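Local coordinates for protein tyrosine--tRNA ligase (Pyrococcus horikoshii, PDB 2CYC) that probably attaches tyrosine to its cognate tRNA, first activating the amino acid with ATP and then transferring it to the acceptor end, at residues A32-G44 against I66-N80. Numbering follows the deposited sequence.
Sequences APLQHYIGFEISG and IKTRVFLADWHSWIN. With TYR (tyrosine), chain C.
Strands 36-40 and 69-72 run parallel, their short axes 4.6 Å apart at 28°, as neighbours in the beta-alpha-beta crossover through helix 48-63 within the class I synthetase Rossmann fold. F71 N bonds to I38 O (2.9 Å), and F40 N to F71 O. R69 N donates to H36 ND1 (3.0 Å) near the imidazole plane, a side-chain acceptor within the run of backbone bonds, while H36 NE2 pairs with H185. On the tyrosine-binding face Y37 sets its edge toward the F71 face, an offset edge-to-face pair with centroids 5.6 Å apart and planes at 67°; Y37 OH lies 2.8 Å from the ligand OH. A CB on G39 would crowd ligand CE1 and F71 CD2, consistent with glycine here. S77 OG takes the I42 N-H at 2.7 Å and donates to A73 O, tying the helix start to the loop. With CG beside its backbone N (chi1 -82°), E41 extends to N80, and its OE2 is also hydrogen-bonded to Y168 OH. An alanine at E41 is likely to leave N80 ND2 and Y168 OH each without this carboxylate partner. N80 OD1 accepts from R155 NE, while N80 ND2 meets the syn lone pair of E41 OE2 at 2.7 Å, carboxylate and amide planes perpendicular.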
loop_
_atom_site.group_PDB
_atom_site.type_symbol
_atom_site.label_atom_id
_atom_site.label_comp_id
_atom_site.label_asym_id
_atom_site.label_seq_id
_atom_site.Cartn_x
_atom_site.Cartn_y
_atom_site.Cartn_z
ATOM N N ALA A 32 15.091 -11.728 25.719
ATOM C CA ALA A 32 14.104 -11.018 24.918
ATOM C C ALA A 32 12.879 -11.908 24.697
ATOM O O ALA A 32 12.959 -13.131 24.803
ATOM C CB ALA A 32 14.715 -10.623 23.579
ATOM N N PRO A 33 11.716 -11.304 24.419
ATOM C CA PRO A 33 10.517 -12.119 24.185
ATOM C C PRO A 33 10.749 -13.020 22.977
ATOM O O PRO A 33 11.403 -12.618 22.018
ATOM C CB PRO A 33 9.424 -11.072 23.927
ATOM C CG PRO A 33 10.197 -9.870 23.436
ATOM C CD PRO A 33 11.401 -9.869 24.351
ATOM N N LEU A 34 10.227 -14.238 23.035
ATOM C CA LEU A 34 10.390 -15.196 21.950
ATOM C C LEU A 34 9.033 -15.525 21.335
ATOM O O LEU A 34 8.342 -16.450 21.769
ATOM C CB LEU A 34 11.064 -16.479 22.467
ATOM C CG LEU A 34 12.460 -16.269 23.068
ATOM C CD1 LEU A 34 12.977 -17.551 23.703
ATOM C CD2 LEU A 34 13.396 -15.792 21.982
ATOM N N GLN A 35 8.650 -14.743 20.333
ATOM C CA GLN A 35 7.388 -14.960 19.663
ATOM C C GLN A 35 7.676 -15.364 18.232
ATOM O O GLN A 35 8.278 -14.612 17.465
ATOM C CB GLN A 35 6.537 -13.688 19.679
ATOM C CG GLN A 35 5.274 -13.781 18.837
ATOM C CD GLN A 35 4.238 -14.712 19.435
ATOM O OE1 GLN A 35 3.936 -15.790 18.894
ATOM N NE2 GLN A 35 3.688 -14.303 20.562
ATOM N N HIS A 36 7.249 -16.566 17.886
ATOM C CA HIS A 36 7.435 -17.072 16.547
ATOM C C HIS A 36 6.130 -16.940 15.781
ATOM O O HIS A 36 5.075 -16.645 16.351
ATOM C CB HIS A 36 7.854 -18.558 16.594
ATOM C CG HIS A 36 7.333 -19.381 15.450
ATOM N ND1 HIS A 36 5.994 -19.674 15.294
ATOM C CD2 HIS A 36 7.971 -19.982 14.416
ATOM C CE1 HIS A 36 5.831 -20.425 14.217
ATOM N NE2 HIS A 36 7.014 -20.628 13.666
ATOM N N TYR A 37 6.240 -17.148 14.477
ATOM C CA TYR A 37 5.113 -17.185 13.583
ATOM C C TYR A 37 5.604 -17.663 12.229
ATOM O O TYR A 37 6.794 -17.581 11.909
ATOM C CB TYR A 37 4.444 -15.805 13.451
ATOM C CG TYR A 37 4.665 -15.078 12.131
ATOM C CD1 TYR A 37 3.577 -14.647 11.356
ATOM C CD2 TYR A 37 5.956 -14.748 11.695
ATOM C CE1 TYR A 37 3.773 -13.893 10.189
ATOM C CE2 TYR A 37 6.164 -14.001 10.528
ATOM C CZ TYR A 37 5.072 -13.571 9.788
ATOM O OH TYR A 37 5.282 -12.771 8.693
ATOM N N ILE A 38 4.673 -18.201 11.460
ATOM C CA ILE A 38 4.928 -18.611 10.092
ATOM C C ILE A 38 3.566 -18.446 9.430
ATOM O O ILE A 38 2.546 -18.954 9.918
ATOM C CB ILE A 38 5.503 -20.073 9.953
ATOM C CG1 ILE A 38 5.617 -20.415 8.461
ATOM C CG2 ILE A 38 4.642 -21.101 10.695
ATOM C CD1 ILE A 38 6.482 -21.647 8.155
ATOM N N GLY A 39 3.548 -17.672 8.353
ATOM C CA GLY A 39 2.308 -17.414 7.652
ATOM C C GLY A 39 2.130 -18.293 6.434
ATOM O O GLY A 39 3.099 -18.740 5.818
ATOM N N PHE A 40 0.877 -18.550 6.082
ATOM C CA PHE A 40 0.597 -19.380 4.925
ATOM C C PHE A 40 -0.538 -18.788 4.126
ATOM O O PHE A 40 -1.515 -18.278 4.679
ATOM C CB PHE A 40 0.147 -20.785 5.327
ATOM C CG PHE A 40 1.098 -21.509 6.215
ATOM C CD1 PHE A 40 1.008 -21.386 7.601
ATOM C CD2 PHE A 40 2.069 -22.343 5.673
ATOM C CE1 PHE A 40 1.867 -22.090 8.428
ATOM C CE2 PHE A 40 2.934 -23.052 6.498
ATOM C CZ PHE A 40 2.829 -22.923 7.877
ATOM N N GLU A 41 -0.413 -18.869 2.815
ATOM C CA GLU A 41 -1.495 -18.430 1.965
ATOM C C GLU A 41 -2.503 -19.581 2.054
ATOM O O GLU A 41 -2.136 -20.708 2.394
ATOM C CB GLU A 41 -1.013 -18.266 0.530
ATOM C CG GLU A 41 -0.313 -16.929 0.264
ATOM C CD GLU A 41 -0.262 -16.594 -1.223
ATOM O OE1 GLU A 41 -0.901 -17.321 -2.012
ATOM O OE2 GLU A 41 0.408 -15.610 -1.600
ATOM N N ILE A 42 -3.763 -19.297 1.757
ATOM C CA ILE A 42 -4.814 -20.309 1.798
ATOM C C ILE A 42 -5.229 -20.546 0.338
ATOM O O ILE A 42 -5.796 -19.659 -0.305
ATOM C CB ILE A 42 -6.016 -19.784 2.621
ATOM C CG1 ILE A 42 -5.521 -19.233 3.975
ATOM C CG2 ILE A 42 -7.040 -20.891 2.827
ATOM C CD1 ILE A 42 -4.822 -20.275 4.895
ATOM N N SER A 43 -4.946 -21.727 -0.200
ATOM C CA SER A 43 -5.288 -21.972 -1.603
ATOM C C SER A 43 -5.153 -23.393 -2.119
ATOM O O SER A 43 -4.928 -23.581 -3.315
ATOM C CB SER A 43 -4.424 -21.095 -2.496
ATOM O OG SER A 43 -3.057 -21.460 -2.360
ATOM N N GLY A 44 -5.273 -24.388 -1.249
ATOM C CA GLY A 44 -5.156 -25.759 -1.713
ATOM C C GLY A 44 -4.834 -26.748 -0.612
ATOM O O GLY A 44 -4.749 -26.383 0.566
ATOM N N ILE A 66 10.024 -21.361 22.803
ATOM C CA ILE A 66 9.579 -20.275 21.929
ATOM C C ILE A 66 8.065 -20.398 21.735
ATOM O O ILE A 66 7.560 -21.494 21.485
ATOM C CB ILE A 66 10.268 -20.373 20.544
ATOM C CG1 ILE A 66 11.784 -20.164 20.702
ATOM C CG2 ILE A 66 9.656 -19.351 19.576
ATOM C CD1 ILE A 66 12.589 -20.553 19.482
ATOM N N LYS A 67 7.338 -19.285 21.862
ATOM C CA LYS A 67 5.882 -19.301 21.674
ATOM C C LYS A 67 5.603 -19.322 20.170
ATOM O O LYS A 67 5.944 -18.380 19.452
ATOM C CB LYS A 67 5.245 -18.055 22.301
ATOM C CG LYS A 67 3.715 -18.082 22.334
ATOM C CD LYS A 67 3.182 -19.173 23.273
ATOM C CE LYS A 67 1.655 -19.138 23.371
ATOM N NZ LYS A 67 1.090 -20.371 24.011
ATOM N N THR A 68 4.970 -20.390 19.713
ATOM C CA THR A 68 4.692 -20.594 18.303
ATOM C C THR A 68 3.305 -20.188 17.822
ATOM O O THR A 68 2.308 -20.310 18.548
ATOM C CB THR A 68 4.954 -22.071 17.934
ATOM O OG1 THR A 68 4.069 -22.930 18.676
ATOM C CG2 THR A 68 6.404 -22.432 18.273
ATOM N N ARG A 69 3.247 -19.726 16.574
ATOM C CA ARG A 69 1.984 -19.275 15.987
ATOM C C ARG A 69 1.880 -19.542 14.493
ATOM O O ARG A 69 2.848 -19.343 13.754
ATOM C CB ARG A 69 1.815 -17.766 16.225
ATOM C CG ARG A 69 0.625 -17.122 15.496
ATOM C CD ARG A 69 0.574 -15.628 15.762
ATOM N NE ARG A 69 0.561 -15.342 17.197
ATOM C CZ ARG A 69 0.497 -14.119 17.723
ATOM N NH1 ARG A 69 0.494 -13.966 19.041
ATOM N NH2 ARG A 69 0.432 -13.049 16.942
ATOM N N VAL A 70 0.705 -19.996 14.061
ATOM C CA VAL A 70 0.425 -20.238 12.644
ATOM C C VAL A 70 -0.461 -19.055 12.231
ATOM O O VAL A 70 -1.506 -18.805 12.839
ATOM C CB VAL A 70 -0.340 -21.566 12.421
ATOM C CG1 VAL A 70 -0.920 -21.611 11.000
ATOM C CG2 VAL A 70 0.599 -22.752 12.652
ATOM N N PHE A 71 -0.013 -18.330 11.211
ATOM C CA PHE A 71 -0.683 -17.143 10.685
ATOM C C PHE A 71 -1.364 -17.500 9.355
ATOM O O PHE A 71 -0.687 -17.831 8.373
ATOM C CB PHE A 71 0.385 -16.059 10.474
ATOM C CG PHE A 71 -0.152 -14.697 10.117
ATOM C CD1 PHE A 71 -0.749 -13.888 11.086
ATOM C CD2 PHE A 71 0.032 -14.182 8.830
ATOM C CE1 PHE A 71 -1.148 -12.582 10.785
ATOM C CE2 PHE A 71 -0.365 -12.874 8.513
ATOM C CZ PHE A 71 -0.955 -12.073 9.499
ATOM N N LEU A 72 -2.699 -17.433 9.336
ATOM C CA LEU A 72 -3.493 -17.752 8.147
ATOM C C LEU A 72 -3.679 -16.439 7.379
ATOM O O LEU A 72 -4.501 -15.589 7.749
ATOM C CB LEU A 72 -4.840 -18.342 8.583
ATOM C CG LEU A 72 -4.729 -19.459 9.635
ATOM C CD1 LEU A 72 -6.068 -19.692 10.339
ATOM C CD2 LEU A 72 -4.241 -20.735 8.973
ATOM N N ALA A 73 -2.900 -16.282 6.312
ATOM C CA ALA A 73 -2.897 -15.048 5.517
ATOM C C ALA A 73 -4.063 -14.893 4.549
ATOM O O ALA A 73 -3.871 -14.999 3.330
ATOM C CB ALA A 73 -1.564 -14.948 4.762
ATOM N N ASP A 74 -5.258 -14.600 5.080
ATOM C CA ASP A 74 -6.442 -14.483 4.233
ATOM C C ASP A 74 -6.459 -13.330 3.226
ATOM O O ASP A 74 -6.593 -13.586 2.026
ATOM C CB ASP A 74 -7.747 -14.515 5.077
ATOM C CG ASP A 74 -7.793 -13.470 6.198
ATOM O OD1 ASP A 74 -6.786 -12.772 6.464
ATOM O OD2 ASP A 74 -8.869 -13.366 6.830
ATOM N N TRP A 75 -6.316 -12.082 3.678
ATOM C CA TRP A 75 -6.315 -10.957 2.734
ATOM C C TRP A 75 -5.170 -11.117 1.744
ATOM O O TRP A 75 -5.305 -10.773 0.565
ATOM C CB TRP A 75 -6.165 -9.606 3.450
ATOM C CG TRP A 75 -7.390 -9.145 4.169
ATOM C CD1 TRP A 75 -8.425 -9.925 4.622
ATOM C CD2 TRP A 75 -7.669 -7.811 4.618
ATOM N NE1 TRP A 75 -9.322 -9.156 5.329
ATOM C CE2 TRP A 75 -8.886 -7.858 5.343
ATOM C CE3 TRP A 75 -7.007 -6.580 4.483
ATOM C CZ2 TRP A 75 -9.456 -6.719 5.935
ATOM C CZ3 TRP A 75 -7.572 -5.442 5.074
ATOM C CH2 TRP A 75 -8.787 -5.524 5.790
ATOM N N HIS A 76 -4.043 -11.639 2.222
ATOM C CA HIS A 76 -2.878 -11.841 1.361
ATOM C C HIS A 76 -3.249 -12.787 0.219
ATOM O O HIS A 76 -2.902 -12.541 -0.931
ATOM C CB HIS A 76 -1.700 -12.451 2.141
ATOM C CG HIS A 76 -1.317 -11.688 3.371
ATOM N ND1 HIS A 76 -2.112 -11.642 4.498
ATOM C CD2 HIS A 76 -0.197 -10.984 3.671
ATOM C CE1 HIS A 76 -1.495 -10.948 5.440
ATOM N NE2 HIS A 76 -0.331 -10.538 4.963
ATOM N N SER A 77 -3.945 -13.871 0.549
ATOM C CA SER A 77 -4.363 -14.857 -0.447
ATOM C C SER A 77 -5.380 -14.249 -1.405
ATOM O O SER A 77 -5.405 -14.577 -2.590
ATOM C CB SER A 77 -4.970 -16.085 0.242
ATOM O OG SER A 77 -4.038 -16.684 1.121
ATOM N N TRP A 78 -6.228 -13.376 -0.872
ATOM C CA TRP A 78 -7.242 -12.684 -1.661
ATOM C C TRP A 78 -6.513 -11.803 -2.688
ATOM O O TRP A 78 -6.838 -11.798 -3.879
ATOM C CB TRP A 78 -8.110 -11.850 -0.710
ATOM C CG TRP A 78 -8.891 -10.716 -1.327
ATOM C CD1 TRP A 78 -9.615 -10.742 -2.490
ATOM C CD2 TRP A 78 -9.051 -9.399 -0.780
ATOM N NE1 TRP A 78 -10.219 -9.519 -2.698
ATOM C CE2 TRP A 78 -9.888 -8.676 -1.666
ATOM C CE3 TRP A 78 -8.568 -8.757 0.379
ATOM C CZ2 TRP A 78 -10.254 -7.335 -1.436
ATOM C CZ3 TRP A 78 -8.931 -7.428 0.613
ATOM C CH2 TRP A 78 -9.769 -6.728 -0.297
ATOM N N ILE A 79 -5.509 -11.077 -2.211
ATOM C CA ILE A 79 -4.700 -10.208 -3.059
ATOM C C ILE A 79 -3.985 -11.030 -4.122
ATOM O O ILE A 79 -3.888 -10.627 -5.287
ATOM C CB ILE A 79 -3.633 -9.472 -2.220
ATOM C CG1 ILE A 79 -4.292 -8.340 -1.427
ATOM C CG2 ILE A 79 -2.505 -8.971 -3.119
ATOM C CD1 ILE A 79 -3.333 -7.641 -0.470
ATOM N N ASN A 80 -3.493 -12.196 -3.716
ATOM C CA ASN A 80 -2.763 -13.051 -4.635
ATOM C C ASN A 80 -3.652 -13.947 -5.499
ATOM O O ASN A 80 -3.181 -14.915 -6.090
ATOM C CB ASN A 80 -1.732 -13.889 -3.860
ATOM C CG ASN A 80 -0.538 -14.256 -4.718
ATOM O OD1 ASN A 80 -0.325 -13.655 -5.771
ATOM N ND2 ASN A 80 0.254 -15.230 -4.271
HETATM N N TYR C . 4.071 -15.185 1.462
HETATM C CA TYR C . 3.790 -16.459 2.190
HETATM C C TYR C . 3.625 -17.613 1.203
HETATM O O TYR C . 3.566 -17.345 -0.017
HETATM C CB TYR C . 2.518 -16.313 3.040
HETATM C CG TYR C . 2.647 -15.288 4.151
HETATM C CD1 TYR C . 3.597 -15.439 5.161
HETATM C CD2 TYR C . 1.816 -14.166 4.194
HETATM C CE1 TYR C . 3.721 -14.489 6.189
HETATM C CE2 TYR C . 1.924 -13.222 5.215
HETATM C CZ TYR C . 2.878 -13.383 6.205
HETATM O OH TYR C . 2.987 -12.433 7.207
HETATM O OXT TYR C . 3.551 -18.771 1.660
#